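Local coordinates for protein NAD_Gly3P_dh, NAD-dependent glycerol-3-phosphate dehydrogenase (Streptosporangium roseum, PDB 5OCM) that binds NADP and probably acts as an NADPH-dependent oxidoreductase that reduces imines to amines, at residues T4-G12 and F22-N33; R263-A271 and M282-S290. All blocks are in the same frame, centred on the assembly; numbering follows the deposited sequence.

Contact 1: residues T4-G12 and F22-N33; sequences TDVTVLGLG and FLKDGHATTVWN. With NAP (NADP nicotinamide-adenine-dinucleotide phosphate), chain G.
Val6, Thr7, Val8 and Leu9 pair in parallel with Thr29, Thr30, Val31 and Trp32, the two strand axes 4.7 Å apart and 16° from alignment, as the two parallel strands of a Rossmann beta-alpha-beta unit whose crossover is helix 13-24. Backbone bonds run from Val6 N to Ala28 O through to Gly10 N on Trp32 O; Ala28 O also accepts from Asp5 N, and Asp5 OD2 takes Ala28 N (2.9 Å) on its anti side, tilted out of the carboxylate plane. On the face carrying Val6 and Val8, Val6 CG2 stands over the Phe22 ring, 3.9 Å from its centroid, a CH-pi contact that seats the helix end on the sheet, while Val8 CG2 reaches the ring's edge. On the other face Thr4 OG1 and Thr30 OG1 share a 2.7 Å hydrogen bond, and Thr4 OG1 also bonds Ser60. Leu9 CD2 packs against Trp32 CB.

At the cofactor end, the CG of Asn33 lies anti to its backbone N (chi1 -167°), turning the amide to the turn after strand 6-9. Its OD1 accepts Leu11 N at 2.9 Å, from above the carbonyl plane, and the ribose hydroxyl O3B of NADP at 2.6 Å; its ND2 gives a nearly straight bond (172°) to phosphate oxygen O1X and another to Ser35 O. A leucine here would probably leave Leu11 N and O3B without this acceptor and O1X without this donor. One amide thus joins the glycine-rich turn, the ribose and the 2'-phosphate, chemistry consistent with recognition of NADP.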
loop_
_atom_site.group_PDB
_atom_site.type_symbol
_atom_site.label_atom_id
_atom_site.label_comp_id
_atom_site.label_asym_id
_atom_site.label_seq_id
_atom_site.Cartn_x
_atom_site.Cartn_y
_atom_site.Cartn_z
ATOM N N THR A 4 -11.656 -19.868 -34.628
ATOM C CA THR A 4 -10.981 -18.751 -34.043
ATOM C C THR A 4 -9.862 -19.260 -33.152
ATOM O O THR A 4 -9.745 -20.423 -32.910
ATOM C CB THR A 4 -11.970 -17.824 -33.278
ATOM O OG1 THR A 4 -12.816 -18.583 -32.401
ATOM C CG2 THR A 4 -12.869 -17.057 -34.232
ATOM N N ASP A 5 -9.028 -18.355 -32.682
ATOM C CA ASP A 5 -7.856 -18.693 -31.869
ATOM C C ASP A 5 -8.183 -18.770 -30.378
ATOM O O ASP A 5 -7.569 -19.539 -29.656
ATOM C CB ASP A 5 -6.762 -17.627 -32.076
ATOM C CG ASP A 5 -6.308 -17.523 -33.511
ATOM O OD1 ASP A 5 -6.081 -18.538 -34.136
ATOM O OD2 ASP A 5 -6.202 -16.415 -34.018
ATOM N N VAL A 6 -9.138 -17.936 -29.933
ATOM C CA VAL A 6 -9.466 -17.817 -28.528
ATOM C C VAL A 6 -10.935 -17.443 -28.363
ATOM O O VAL A 6 -11.473 -16.699 -29.153
ATOM C CB VAL A 6 -8.482 -16.846 -27.798
ATOM C CG1 VAL A 6 -8.616 -15.493 -28.330
ATOM C CG2 VAL A 6 -8.755 -16.809 -26.306
ATOM N N THR A 7 -11.584 -18.047 -27.381
ATOM C CA THR A 7 -12.952 -17.762 -26.953
ATOM C C THR A 7 -12.934 -17.111 -25.552
ATOM O O THR A 7 -12.183 -17.555 -24.688
ATOM C CB THR A 7 -13.799 -19.042 -26.935
ATOM O OG1 THR A 7 -14.024 -19.445 -28.315
ATOM C CG2 THR A 7 -15.141 -18.810 -26.256
ATOM N N VAL A 8 -13.737 -16.049 -25.372
ATOM C CA VAL A 8 -13.984 -15.473 -24.094
ATOM C C VAL A 8 -15.470 -15.688 -23.738
ATOM O O VAL A 8 -16.385 -15.282 -24.508
ATOM C CB VAL A 8 -13.648 -13.972 -24.035
ATOM C CG1 VAL A 8 -13.981 -13.388 -22.655
ATOM C CG2 VAL A 8 -12.173 -13.763 -24.390
ATOM N N LEU A 9 -15.702 -16.364 -22.605
ATOM C CA LEU A 9 -17.022 -16.515 -22.021
ATOM C C LEU A 9 -17.142 -15.584 -20.828
ATOM O O LEU A 9 -16.415 -15.745 -19.852
ATOM C CB LEU A 9 -17.246 -17.948 -21.551
ATOM C CG LEU A 9 -16.947 -19.048 -22.562
ATOM C CD1 LEU A 9 -17.135 -20.434 -21.948
ATOM C CD2 LEU A 9 -17.818 -18.921 -23.805
ATOM N N GLY A 10 -18.060 -14.630 -20.931
ATOM C CA GLY A 10 -18.321 -13.637 -19.908
ATOM C C GLY A 10 -17.835 -12.280 -20.366
ATOM O O GLY A 10 -16.633 -12.088 -20.566
ATOM N N LEU A 11 -18.773 -11.364 -20.573
ATOM C CA LEU A 11 -18.494 -10.044 -21.120
ATOM C C LEU A 11 -18.963 -8.954 -20.182
ATOM O O LEU A 11 -19.593 -7.976 -20.610
ATOM C CB LEU A 11 -19.121 -9.880 -22.493
ATOM C CG LEU A 11 -18.657 -10.848 -23.530
ATOM C CD1 LEU A 11 -19.402 -10.601 -24.851
ATOM C CD2 LEU A 11 -17.129 -10.876 -23.761
ATOM N N GLY A 12 -18.554 -9.084 -18.931
ATOM C CA GLY A 12 -18.635 -7.961 -17.978
ATOM C C GLY A 12 -17.573 -6.944 -18.257
ATOM O O GLY A 12 -16.942 -6.950 -19.314
ATOM N N PHE A 22 -7.246 -9.487 -26.750
ATOM C CA PHE A 22 -6.981 -10.542 -27.713
ATOM C C PHE A 22 -7.150 -10.016 -29.148
ATOM O O PHE A 22 -6.311 -10.315 -30.007
ATOM C CB PHE A 22 -7.849 -11.773 -27.491
ATOM C CG PHE A 22 -7.488 -12.586 -26.288
ATOM C CD1 PHE A 22 -6.211 -13.055 -26.086
ATOM C CD2 PHE A 22 -8.504 -12.934 -25.335
ATOM C CE1 PHE A 22 -5.915 -13.853 -24.984
ATOM C CE2 PHE A 22 -8.208 -13.698 -24.246
ATOM C CZ PHE A 22 -6.909 -14.166 -24.065
ATOM N N LEU A 23 -8.176 -9.208 -29.380
ATOM C CA LEU A 23 -8.433 -8.649 -30.698
ATOM C C LEU A 23 -7.339 -7.660 -31.118
ATOM O O LEU A 23 -6.875 -7.698 -32.278
ATOM C CB LEU A 23 -9.785 -7.959 -30.737
ATOM C CG LEU A 23 -11.009 -8.872 -30.682
ATOM C CD1 LEU A 23 -12.226 -8.050 -30.335
ATOM C CD2 LEU A 23 -11.175 -9.597 -32.034
ATOM N N LYS A 24 -6.897 -6.818 -30.187
ATOM C CA LYS A 24 -5.805 -5.849 -30.443
ATOM C C LYS A 24 -4.534 -6.490 -30.892
ATOM O O LYS A 24 -3.787 -5.928 -31.713
ATOM C CB LYS A 24 -5.565 -5.000 -29.183
ATOM C CG LYS A 24 -4.345 -4.081 -29.232
ATOM C CD LYS A 24 -4.257 -3.151 -27.998
ATOM C CE LYS A 24 -3.786 -3.890 -26.753
ATOM N NZ LYS A 24 -2.401 -4.579 -26.865
ATOM N N ASP A 25 -4.243 -7.683 -30.373
ATOM C CA ASP A 25 -3.051 -8.413 -30.766
ATOM C C ASP A 25 -3.224 -9.340 -31.948
ATOM O O ASP A 25 -2.340 -10.139 -32.234
ATOM C CB ASP A 25 -2.452 -9.151 -29.593
ATOM C CG ASP A 25 -1.572 -8.227 -28.716
ATOM O OD1 ASP A 25 -1.469 -6.967 -28.963
ATOM O OD2 ASP A 25 -0.993 -8.798 -27.781
ATOM N N GLY A 26 -4.353 -9.233 -32.620
ATOM C CA GLY A 26 -4.538 -9.892 -33.905
ATOM C C GLY A 26 -5.125 -11.266 -33.774
ATOM O O GLY A 26 -5.199 -11.962 -34.756
ATOM N N HIS A 27 -5.519 -11.699 -32.585
ATOM C CA HIS A 27 -6.082 -13.062 -32.441
ATOM C C HIS A 27 -7.542 -13.092 -32.916
ATOM O O HIS A 27 -8.339 -12.219 -32.568
ATOM C CB HIS A 27 -6.027 -13.541 -30.997
ATOM C CG HIS A 27 -4.647 -13.581 -30.451
ATOM N ND1 HIS A 27 -3.728 -14.534 -30.828
ATOM C CD2 HIS A 27 -4.020 -12.771 -29.561
ATOM C CE1 HIS A 27 -2.578 -14.291 -30.204
ATOM N NE2 HIS A 27 -2.734 -13.223 -29.434
ATOM N N ALA A 28 -7.906 -14.100 -33.693
ATOM C CA ALA A 28 -9.301 -14.340 -34.003
ATOM C C ALA A 28 -10.029 -14.736 -32.727
ATOM O O ALA A 28 -9.620 -15.708 -32.076
ATOM C CB ALA A 28 -9.446 -15.412 -35.071
ATOM N N THR A 29 -11.071 -14.003 -32.401
ATOM C CA THR A 29 -11.703 -14.089 -31.104
ATOM C C THR A 29 -13.202 -14.285 -31.227
ATOM O O THR A 29 -13.903 -13.491 -31.866
ATOM C CB THR A 29 -11.397 -12.811 -30.264
ATOM O OG1 THR A 29 -9.992 -12.630 -30.203
ATOM C CG2 THR A 29 -11.934 -12.945 -28.904
ATOM N N THR A 30 -13.709 -15.336 -30.585
ATOM C CA THR A 30 -15.138 -15.574 -30.427
ATOM C C THR A 30 -15.553 -15.203 -28.993
ATOM O O THR A 30 -14.828 -15.484 -28.023
ATOM C CB THR A 30 -15.500 -17.032 -30.699
ATOM O OG1 THR A 30 -15.208 -17.331 -32.087
ATOM C CG2 THR A 30 -16.955 -17.329 -30.428
ATOM N N VAL A 31 -16.680 -14.512 -28.850
ATOM C CA VAL A 31 -17.199 -14.122 -27.573
ATOM C C VAL A 31 -18.631 -14.566 -27.317
ATOM O O VAL A 31 -19.405 -14.766 -28.236
ATOM C CB VAL A 31 -17.109 -12.585 -27.386
ATOM C CG1 VAL A 31 -15.670 -12.101 -27.589
ATOM C CG2 VAL A 31 -18.040 -11.862 -28.310
ATOM N N TRP A 32 -18.988 -14.686 -26.033
ATOM C CA TRP A 32 -20.340 -15.033 -25.607
ATOM C C TRP A 32 -20.561 -14.473 -24.222
ATOM O O TRP A 32 -19.640 -14.417 -23.387
ATOM C CB TRP A 32 -20.552 -16.551 -25.583
ATOM C CG TRP A 32 -21.872 -16.949 -24.974
ATOM C CD1 TRP A 32 -23.107 -17.025 -25.593
ATOM C CD2 TRP A 32 -22.121 -17.278 -23.606
ATOM N NE1 TRP A 32 -24.073 -17.384 -24.717
ATOM C CE2 TRP A 32 -23.511 -17.546 -23.477
ATOM C CE3 TRP A 32 -21.317 -17.336 -22.466
ATOM C CZ2 TRP A 32 -24.102 -17.917 -22.266
ATOM C CZ3 TRP A 32 -21.922 -17.703 -21.239
ATOM C CH2 TRP A 32 -23.278 -17.998 -21.169
ATOM N N ASN A 33 -21.798 -14.074 -23.957
ATOM C CA ASN A 33 -22.257 -13.604 -22.641
ATOM C C ASN A 33 -23.664 -14.123 -22.419
ATOM O O ASN A 33 -24.447 -14.207 -23.380
ATOM C CB ASN A 33 -22.283 -12.082 -22.607
ATOM C CG ASN A 33 -22.452 -11.542 -21.187
ATOM O OD1 ASN A 33 -21.616 -11.871 -20.288
ATOM N ND2 ASN A 33 -23.536 -10.755 -20.955
HETATM P PA NAP G . -19.223 -7.940 -13.989
HETATM O O1A NAP G . -19.147 -6.653 -14.808
HETATM O O2A NAP G . -20.195 -7.808 -12.908
HETATM O O5B NAP G . -19.552 -9.246 -14.915
HETATM C C5B NAP G . -20.069 -10.429 -14.313
HETATM C C4B NAP G . -20.135 -11.397 -15.470
HETATM O O4B NAP G . -20.477 -12.703 -15.039
HETATM C C3B NAP G . -21.155 -11.007 -16.587
HETATM O O3B NAP G . -20.645 -11.330 -17.902
HETATM C C2B NAP G . -22.349 -11.912 -16.219
HETATM O O2B NAP G . -23.299 -12.117 -17.281
HETATM C C1B NAP G . -21.625 -13.161 -15.799
HETATM N N9A NAP G . -22.431 -14.067 -15.002
HETATM C C8A NAP G . -22.859 -13.927 -13.744
HETATM N N7A NAP G . -23.565 -14.978 -13.352
HETATM C C5A NAP G . -23.594 -15.818 -14.406
HETATM C C6A NAP G . -24.168 -17.125 -14.672
HETATM N N6A NAP G . -24.896 -17.772 -13.681
HETATM N N1A NAP G . -24.060 -17.635 -15.918
HETATM C C2A NAP G . -23.361 -17.014 -16.894
HETATM N N3A NAP G . -22.770 -15.814 -16.725
HETATM C C4A NAP G . -22.869 -15.224 -15.508
HETATM O O3 NAP G . -17.873 -8.353 -13.280
HETATM P PN NAP G . -16.379 -8.040 -13.890
HETATM O O1N NAP G . -15.862 -6.802 -13.278
HETATM O O2N NAP G . -16.321 -8.391 -15.386
HETATM O O5D NAP G . -15.685 -9.224 -13.037
HETATM C C5D NAP G . -15.669 -10.543 -13.590
HETATM C C4D NAP G . -14.666 -11.344 -12.786
HETATM O O4D NAP G . -13.325 -10.715 -12.958
HETATM C C3D NAP G . -15.053 -11.393 -11.294
HETATM O O3D NAP G . -14.737 -12.678 -10.728
HETATM C C2D NAP G . -14.128 -10.299 -10.735
HETATM O O2D NAP G . -13.819 -10.387 -9.334
HETATM C C1D NAP G . -12.885 -10.476 -11.648
HETATM N N1N NAP G . -12.038 -9.302 -11.707
HETATM C C2N NAP G . -12.517 -8.136 -12.090
HETATM C C3N NAP G . -11.697 -6.992 -12.115
HETATM C C7N NAP G . -12.188 -5.638 -12.463
HETATM O O7N NAP G . -11.365 -4.713 -12.291
HETATM N N7N NAP G . -13.406 -5.461 -12.898
HETATM C C4N NAP G . -10.336 -7.116 -11.790
HETATM C C5N NAP G . -9.855 -8.389 -11.498
HETATM C C6N NAP G . -10.740 -9.452 -11.470
HETATM P P2B NAP G . -24.480 -11.052 -17.500
HETATM O O1X NAP G . -23.870 -9.936 -18.284
HETATM O O2X NAP G . -25.477 -11.926 -18.181
HETATM O O3X NAP G . -25.012 -10.762 -16.095
#

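Contact 2: residues R263-A271 and M282-S290; sequences RTLADRALA and MIEQFRSPS
Arg268 and Gln285 meet where the last turns of helix 257-271 pack against the short C-terminal helical turn about 283-286, an all-helical corner of the reductive aminase-like C-terminal domain. Gln285, bent at chi2 (-52°), lays its amide against the base of the arginine: OE1 lies 3.2 Å from Arg268 CB, and NE2 comes over the backbone near Ala269 N. The amide and guanidinium planes are turned 75° from each other, so the two groups do not stack.

Beside the Gln285 amide the contact turns apolar. Met282, folded back at both chi2 and chi3, brings its thioether in against the helix: SD rests 3.8 Å from Ala269 CB, and CE sits 3.8 Å from Leu265 CB and close to the Leu265 carbonyl. The small alanines let the sulfur approach the helix backbone near Ala266. Leu265 CD1 touches the Phe286 ring at CE1, 4.0 Å away, the two side chains crossing at about a right angle.

Farther out, the extended chain of Arg268 carries its guanidinium to the C-terminal tail, where NH2 gives a long bond of 3.3 Å to Ser290 OG, tilted 23° from the guanidinium plane. The stronger partner of both side chains is Glu257 of the second subunit, in a salt bridge with Arg268 NH1 and a hydrogen bond with Ser290 OG. Leu185 of that subunit packs on Met282 and Phe286, making this corner part of the dimer interface. A water at the guanidinium edge, in its plane, accepts from Arg268 NH2 at 2.7 Å and donates to both Gln285 O and Gln285 OE1, each 2.8 Å away.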
loop_
_atom_site.group_PDB
_atom_site.type_symbol
_atom_site.label_atom_id
_atom_site.label_comp_id
_atom_site.label_asym_id
_atom_site.label_seq_id
_atom_site.Cartn_x
_atom_site.Cartn_y
_atom_site.Cartn_z
ATOM N N ARG A 263 -3.991 0.269 16.103
ATOM C CA ARG A 263 -3.584 0.371 17.525
ATOM C C ARG A 263 -3.941 -0.896 18.306
ATOM O O ARG A 263 -3.101 -1.418 19.047
ATOM C CB ARG A 263 -4.249 1.634 18.134
ATOM C CG ARG A 263 -3.903 2.071 19.510
ATOM C CD ARG A 263 -2.495 1.942 19.947
ATOM N NE ARG A 263 -2.205 3.025 20.967
ATOM C CZ ARG A 263 -1.390 2.875 22.038
ATOM N NH1 ARG A 263 -0.759 1.721 22.273
ATOM N NH2 ARG A 263 -1.128 3.927 22.768
ATOM N N THR A 264 -5.136 -1.424 18.093
ATOM C CA THR A 264 -5.577 -2.656 18.751
ATOM C C THR A 264 -4.637 -3.801 18.449
ATOM O O THR A 264 -4.265 -4.580 19.342
ATOM C CB THR A 264 -7.012 -3.003 18.306
ATOM O OG1 THR A 264 -7.862 -1.981 18.837
ATOM C CG2 THR A 264 -7.474 -4.366 18.744
ATOM N N LEU A 265 -4.279 -3.953 17.183
ATOM C CA LEU A 265 -3.417 -5.070 16.800
ATOM C C LEU A 265 -2.030 -4.860 17.379
ATOM O O LEU A 265 -1.436 -5.831 17.908
ATOM C CB LEU A 265 -3.363 -5.192 15.274
ATOM C CG LEU A 265 -4.612 -5.717 14.586
ATOM C CD1 LEU A 265 -4.608 -5.420 13.069
ATOM C CD2 LEU A 265 -4.822 -7.204 14.764
ATOM N N ALA A 266 -1.491 -3.642 17.291
ATOM C CA ALA A 266 -0.195 -3.378 17.843
ATOM C C ALA A 266 -0.167 -3.577 19.405
ATOM O O ALA A 266 0.816 -4.039 19.969
ATOM C CB ALA A 266 0.279 -2.001 17.484
ATOM N N ASP A 267 -1.251 -3.239 20.065
ATOM C CA ASP A 267 -1.379 -3.442 21.524
ATOM C C ASP A 267 -1.256 -4.901 21.929
ATOM O O ASP A 267 -0.776 -5.171 23.029
ATOM C CB ASP A 267 -2.740 -2.902 22.055
ATOM C CG ASP A 267 -2.750 -1.420 22.215
ATOM O OD1 ASP A 267 -1.672 -0.758 22.209
ATOM O OD2 ASP A 267 -3.878 -0.921 22.337
ATOM N N ARG A 268 -1.625 -5.832 21.059
ATOM C CA ARG A 268 -1.411 -7.240 21.320
ATOM C C ARG A 268 0.078 -7.586 21.334
ATOM O O ARG A 268 0.529 -8.376 22.192
ATOM C CB ARG A 268 -2.147 -8.130 20.349
ATOM C CG ARG A 268 -3.644 -7.932 20.418
ATOM C CD ARG A 268 -4.373 -8.750 19.427
ATOM N NE ARG A 268 -5.756 -8.290 19.342
ATOM C CZ ARG A 268 -6.624 -8.689 18.430
ATOM N NH1 ARG A 268 -7.865 -8.204 18.446
ATOM N NH2 ARG A 268 -6.272 -9.557 17.465
ATOM N N ALA A 269 0.856 -6.966 20.446
ATOM C CA ALA A 269 2.289 -7.176 20.452
ATOM C C ALA A 269 2.885 -6.562 21.725
ATOM O O ALA A 269 3.766 -7.123 22.350
ATOM C CB ALA A 269 2.926 -6.547 19.220
ATOM N N LEU A 270 2.408 -5.381 22.069
ATOM C CA LEU A 270 2.880 -4.711 23.290
ATOM C C LEU A 270 2.595 -5.538 24.547
ATOM O O LEU A 270 3.465 -5.658 25.399
ATOM C CB LEU A 270 2.232 -3.329 23.441
ATOM C CG LEU A 270 2.624 -2.335 22.362
ATOM C CD1 LEU A 270 1.923 -1.021 22.671
ATOM C CD2 LEU A 270 4.066 -2.149 22.247
ATOM N N ALA A 271 1.433 -6.125 24.614
ATOM C CA ALA A 271 1.041 -7.008 25.731
ATOM C C ALA A 271 1.929 -8.262 25.796
ATOM O O ALA A 271 2.129 -8.792 26.881
ATOM C CB ALA A 271 -0.396 -7.418 25.621
ATOM N N MET A 282 4.834 -8.051 14.062
ATOM C CA MET A 282 3.382 -8.059 13.907
ATOM C C MET A 282 2.854 -9.252 13.142
ATOM O O MET A 282 1.662 -9.575 13.279
ATOM C CB MET A 282 2.915 -6.773 13.230
ATOM C CG MET A 282 3.051 -5.566 14.136
ATOM S SD MET A 282 2.005 -5.623 15.605
ATOM C CE MET A 282 0.410 -5.835 14.885
ATOM N N ILE A 283 3.701 -9.959 12.379
ATOM C CA ILE A 283 3.258 -11.161 11.725
ATOM C C ILE A 283 2.572 -12.114 12.708
ATOM O O ILE A 283 1.609 -12.822 12.326
ATOM C CB ILE A 283 4.458 -11.922 11.041
ATOM C CG1 ILE A 283 3.996 -13.101 10.215
ATOM C CG2 ILE A 283 5.519 -12.400 12.029
ATOM C CD1 ILE A 283 3.213 -12.664 9.003
ATOM N N GLU A 284 3.047 -12.140 13.967
ATOM C CA GLU A 284 2.487 -13.068 14.956
ATOM C C GLU A 284 1.005 -12.759 15.256
ATOM O O GLU A 284 0.261 -13.651 15.615
ATOM C CB GLU A 284 3.307 -13.070 16.253
ATOM C CG GLU A 284 4.759 -13.485 16.032
ATOM C CD GLU A 284 5.593 -13.671 17.268
ATOM O OE1 GLU A 284 5.150 -13.259 18.326
ATOM O OE2 GLU A 284 6.685 -14.251 17.147
ATOM N N GLN A 285 0.569 -11.512 15.051
ATOM C CA GLN A 285 -0.841 -11.173 15.248
ATOM C C GLN A 285 -1.761 -11.624 14.116
ATOM O O GLN A 285 -2.968 -11.637 14.283
ATOM C CB GLN A 285 -0.997 -9.680 15.490
ATOM C CG GLN A 285 -0.133 -9.188 16.653
ATOM C CD GLN A 285 -0.362 -10.034 17.903
ATOM O OE1 GLN A 285 -1.504 -10.464 18.190
ATOM N NE2 GLN A 285 0.708 -10.320 18.622
ATOM N N PHE A 286 -1.198 -12.012 12.969
ATOM C CA PHE A 286 -1.987 -12.449 11.815
ATOM C C PHE A 286 -2.069 -13.937 11.621
ATOM O O PHE A 286 -2.966 -14.390 10.889
ATOM C CB PHE A 286 -1.536 -11.722 10.565
ATOM C CG PHE A 286 -1.651 -10.228 10.677
ATOM C CD1 PHE A 286 -2.893 -9.603 10.679
ATOM C CD2 PHE A 286 -0.543 -9.449 10.852
ATOM C CE1 PHE A 286 -2.988 -8.229 10.812
ATOM C CE2 PHE A 286 -0.631 -8.078 10.980
ATOM C CZ PHE A 286 -1.870 -7.459 11.009
ATOM N N ARG A 287 -1.280 -14.695 12.363
ATOM C CA ARG A 287 -1.199 -16.134 12.233
ATOM C C ARG A 287 -2.392 -16.899 12.786
ATOM O O ARG A 287 -2.652 -18.059 12.328
ATOM C CB ARG A 287 0.027 -16.675 12.938
ATOM C CG ARG A 287 1.337 -16.153 12.333
ATOM C CD ARG A 287 2.205 -17.170 11.713
ATOM N NE ARG A 287 3.526 -16.708 11.352
ATOM C CZ ARG A 287 4.102 -16.819 10.137
ATOM N NH1 ARG A 287 3.407 -17.124 9.010
ATOM N NH2 ARG A 287 5.380 -16.477 10.034
ATOM N N SER A 288 -3.085 -16.322 13.766
ATOM C CA SER A 288 -4.211 -17.017 14.427
ATOM C C SER A 288 -5.439 -16.141 14.603
ATOM O O SER A 288 -5.316 -14.907 14.688
ATOM C CB SER A 288 -3.782 -17.485 15.812
ATOM O OG SER A 288 -2.700 -18.378 15.676
ATOM N N PRO A 289 -6.608 -16.796 14.741
ATOM C CA PRO A 289 -7.823 -16.014 15.042
ATOM C C PRO A 289 -7.668 -15.176 16.324
ATOM O O PRO A 289 -6.926 -15.585 17.226
ATOM C CB PRO A 289 -8.890 -17.093 15.226
ATOM C CG PRO A 289 -8.366 -18.278 14.521
ATOM C CD PRO A 289 -6.891 -18.241 14.724
ATOM N N SER A 290 -8.264 -13.984 16.342
ATOM C CA SER A 290 -8.481 -13.207 17.571
ATOM C C SER A 290 -9.125 -14.058 18.695
ATOM O O SER A 290 -10.044 -14.884 18.446
ATOM C CB SER A 290 -9.380 -12.009 17.326
ATOM O OG SER A 290 -8.856 -11.184 16.279
HETATM O O HOH W 1 -3.932 -10.727 16.788
#

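From the N terminus, contact 1 comes first: the chain leaves strand 6-9, runs through helix 13-24 and returns as strand 29-32, closing a short beta-alpha-beta loop in the NADP-binding domain. The remaining strands of the sheet and the long helices 165-192, 198-225 and 235-252 follow before contact 2, where ten residues without helix or strand lead from the end of helix 257-271 to the helical turn about 283-286 and the C-terminal tail. The two loops lie in series, neither nesting nor crossing. The centres of the two contacts are 47 Å apart: contact 1 ties two strands and the helix between them at the cofactor's edge, contact 2 ties the tail to the helical domain beside the second subunit.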